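PDB 3HCZ: possible thiol-disulfide isomerase from Cytophaga hutchinsonii, which probably catalyses thiol-disulfide exchange through a thioredoxin-like domain, although its precise role is not established. Local coordinates for residues T34-W39 / Y116-N121. Sequence-based numbering, arbitrary orientation. Where two conformers were deposited one is given.
Sequences TILFFW and YVLDKN
Tyr116 and Leu36 form a hydrogen-bonded antiparallel pair in the central sheet of a thioredoxin-like fold, illustrating how this fold turns from parallel to antiparallel pairing: strand 33-39 runs parallel to strand 65-71 on one flank and antiparallel to strand 114-118 on the other. Tyr116 N donates to Leu36 O at 2.8 Å, nearly straight (168°) and in the carbonyl plane, while Leu36 N returns the bond to Tyr116 O. With its CG anti to the carbonyl carbon (chi1 -67°), Tyr116 places its ring so that CD2 meets the edge of the Phe38 ring at CE2, 4.0 Å away; its OH is hydrogen-bonded to Arg128 NE. Val117, paired with Ile35 without hydrogen bonds, lies on the other face, where both its methyls meet Ile35 CD1, Val117 CG1 lying 3.9 Å from it, and the two side chains run alongside each other. Leu118 returns to the Tyr116 face and exchanges two bonds with Thr34, the one from Leu118 N to Thr34 O spanning 2.8 Å; Leu118 CD1 also reaches Leu36 CB (4.2 Å). Beyond the strand, Asp119 OD1 accepts from Asn121 N in an Asx turn, and a water donates to Asp119 O while bonding Thr34 OG1, 2.8 Å from each.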
loop_
_atom_site.group_PDB
_atom_site.type_symbol
_atom_site.label_atom_id
_atom_site.label_comp_id
_atom_site.label_asym_id
_atom_site.label_seq_id
_atom_site.Cartn_x
_atom_site.Cartn_y
_atom_site.Cartn_z
ATOM N N THR A 34 6.230 4.538 -3.499
ATOM C CA THR A 34 5.449 3.920 -2.427
ATOM C C THR A 34 4.298 3.147 -3.046
ATOM O O THR A 34 3.508 3.707 -3.828
ATOM C CB THR A 34 4.854 4.942 -1.412
ATOM O OG1 THR A 34 5.909 5.718 -0.861
ATOM C CG2 THR A 34 4.043 4.208 -0.250
ATOM N N ILE A 35 4.201 1.862 -2.701
ATOM C CA ILE A 35 3.074 1.045 -3.088
ATOM C C ILE A 35 2.029 1.179 -1.966
ATOM O O ILE A 35 2.284 0.770 -0.827
ATOM C CB ILE A 35 3.495 -0.440 -3.279
ATOM C CG1 ILE A 35 4.763 -0.567 -4.144
ATOM C CG2 ILE A 35 2.334 -1.276 -3.846
ATOM C CD1 ILE A 35 4.687 0.161 -5.481
ATOM N N LEU A 36 0.893 1.766 -2.285
ATOM C CA LEU A 36 -0.138 1.889 -1.336
ATOM C C LEU A 36 -1.004 0.631 -1.480
ATOM O O LEU A 36 -1.616 0.412 -2.527
ATOM C CB LEU A 36 -0.893 3.208 -1.564
ATOM C CG LEU A 36 -2.118 3.459 -0.714
ATOM C CD1 LEU A 36 -1.839 3.270 0.836
ATOM C CD2 LEU A 36 -2.531 4.913 -1.039
ATOM N N PHE A 37 -1.067 -0.188 -0.431
ATOM C CA PHE A 37 -1.764 -1.502 -0.544
ATOM C C PHE A 37 -2.822 -1.736 0.533
ATOM O O PHE A 37 -2.492 -1.984 1.690
ATOM C CB PHE A 37 -0.695 -2.620 -0.547
ATOM C CG PHE A 37 -1.223 -3.981 -0.783
ATOM C CD1 PHE A 37 -1.731 -4.355 -2.040
ATOM C CD2 PHE A 37 -1.227 -4.917 0.252
ATOM C CE1 PHE A 37 -2.221 -5.679 -2.254
ATOM C CE2 PHE A 37 -1.716 -6.219 0.045
ATOM C CZ PHE A 37 -2.205 -6.592 -1.213
ATOM N N PHE A 38 -4.100 -1.719 0.140
ATOM C CA PHE A 38 -5.183 -1.884 1.105
ATOM C C PHE A 38 -5.605 -3.343 1.109
ATOM O O PHE A 38 -5.865 -3.923 0.043
ATOM C CB PHE A 38 -6.396 -0.993 0.779
ATOM C CG PHE A 38 -6.099 0.480 0.764
ATOM C CD1 PHE A 38 -6.252 1.259 1.937
ATOM C CD2 PHE A 38 -5.711 1.119 -0.435
ATOM C CE1 PHE A 38 -5.954 2.650 1.949
ATOM C CE2 PHE A 38 -5.433 2.527 -0.451
ATOM C CZ PHE A 38 -5.542 3.293 0.740
ATOM N N TRP A 39 -5.685 -3.933 2.299
ATOM C CA TRP A 39 -5.928 -5.370 2.417
ATOM C C TRP A 39 -6.630 -5.675 3.727
ATOM O O TRP A 39 -6.772 -4.805 4.612
ATOM C CB TRP A 39 -4.608 -6.165 2.288
ATOM C CG TRP A 39 -3.713 -6.040 3.475
ATOM C CD1 TRP A 39 -2.924 -4.943 3.835
ATOM C CD2 TRP A 39 -3.526 -7.026 4.488
ATOM N NE1 TRP A 39 -2.238 -5.235 5.002
ATOM C CE2 TRP A 39 -2.606 -6.496 5.423
ATOM C CE3 TRP A 39 -4.046 -8.319 4.692
ATOM C CZ2 TRP A 39 -2.202 -7.216 6.555
ATOM C CZ3 TRP A 39 -3.641 -9.038 5.811
ATOM C CH2 TRP A 39 -2.721 -8.486 6.723
ATOM N N TYR A 116 -2.225 0.969 -5.226
ATOM C CA TYR A 116 -1.839 2.175 -5.975
ATOM C C TYR A 116 -0.340 2.276 -5.994
ATOM O O TYR A 116 0.301 1.862 -5.040
ATOM C CB TYR A 116 -2.392 3.445 -5.311
ATOM C CG TYR A 116 -3.904 3.528 -5.364
ATOM C CD1 TYR A 116 -4.538 4.230 -6.393
ATOM C CD2 TYR A 116 -4.707 2.893 -4.388
ATOM C CE1 TYR A 116 -5.945 4.327 -6.435
ATOM C CE2 TYR A 116 -6.121 2.964 -4.448
ATOM C CZ TYR A 116 -6.724 3.688 -5.469
ATOM O OH TYR A 116 -8.106 3.790 -5.593
ATOM N N VAL A 117 0.246 2.832 -7.054
ATOM C CA VAL A 117 1.665 3.109 -7.043
ATOM C C VAL A 117 1.783 4.630 -6.986
ATOM O O VAL A 117 1.143 5.359 -7.764
ATOM C CB VAL A 117 2.391 2.552 -8.311
ATOM C CG1 VAL A 117 3.893 2.830 -8.252
ATOM C CG2 VAL A 117 2.114 1.015 -8.440
ATOM N N LEU A 118 2.607 5.107 -6.058
ATOM C CA LEU A 118 2.827 6.550 -5.908
ATOM C C LEU A 118 4.294 6.855 -6.182
ATOM O O LEU A 118 5.165 6.049 -5.845
ATOM C CB LEU A 118 2.552 6.995 -4.453
ATOM C CG LEU A 118 1.249 6.474 -3.832
ATOM C CD1 LEU A 118 1.039 6.853 -2.345
ATOM C CD2 LEU A 118 0.006 6.897 -4.696
ATOM N N ASP A 119 4.555 8.042 -6.704
ATOM C CA ASP A 119 5.953 8.474 -6.890
ATOM C C ASP A 119 6.610 9.006 -5.586
ATOM O O ASP A 119 6.033 8.891 -4.472
ATOM C CB ASP A 119 6.084 9.463 -8.079
ATOM C CG ASP A 119 5.613 10.879 -7.754
ATOM O OD1 ASP A 119 5.193 11.194 -6.624
ATOM O OD2 ASP A 119 5.681 11.723 -8.664
ATOM N N LYS A 120 7.818 9.579 -5.709
ATOM C CA LYS A 120 8.530 10.045 -4.509
ATOM C C LYS A 120 7.738 11.098 -3.716
ATOM O O LYS A 120 7.887 11.172 -2.489
ATOM C CB LYS A 120 9.931 10.577 -4.807
ATOM C CG LYS A 120 9.941 11.922 -5.449
ATOM C CD LYS A 120 11.356 12.549 -5.394
ATOM C CE LYS A 120 11.439 13.549 -4.249
ATOM N NZ LYS A 120 12.545 13.192 -3.307
ATOM N N ASN A 121 6.889 11.867 -4.408
ATOM C CA ASN A 121 6.080 12.912 -3.757
ATOM C C ASN A 121 4.622 12.506 -3.519
ATOM O O ASN A 121 3.744 13.372 -3.292
ATOM C CB ASN A 121 6.173 14.186 -4.579
ATOM C CG ASN A 121 7.598 14.646 -4.745
ATOM O OD1 ASN A 121 8.357 14.767 -3.758
ATOM N ND2 ASN A 121 8.000 14.849 -5.989
HETATM O O HOH W 1 7.103 7.867 -2.105
#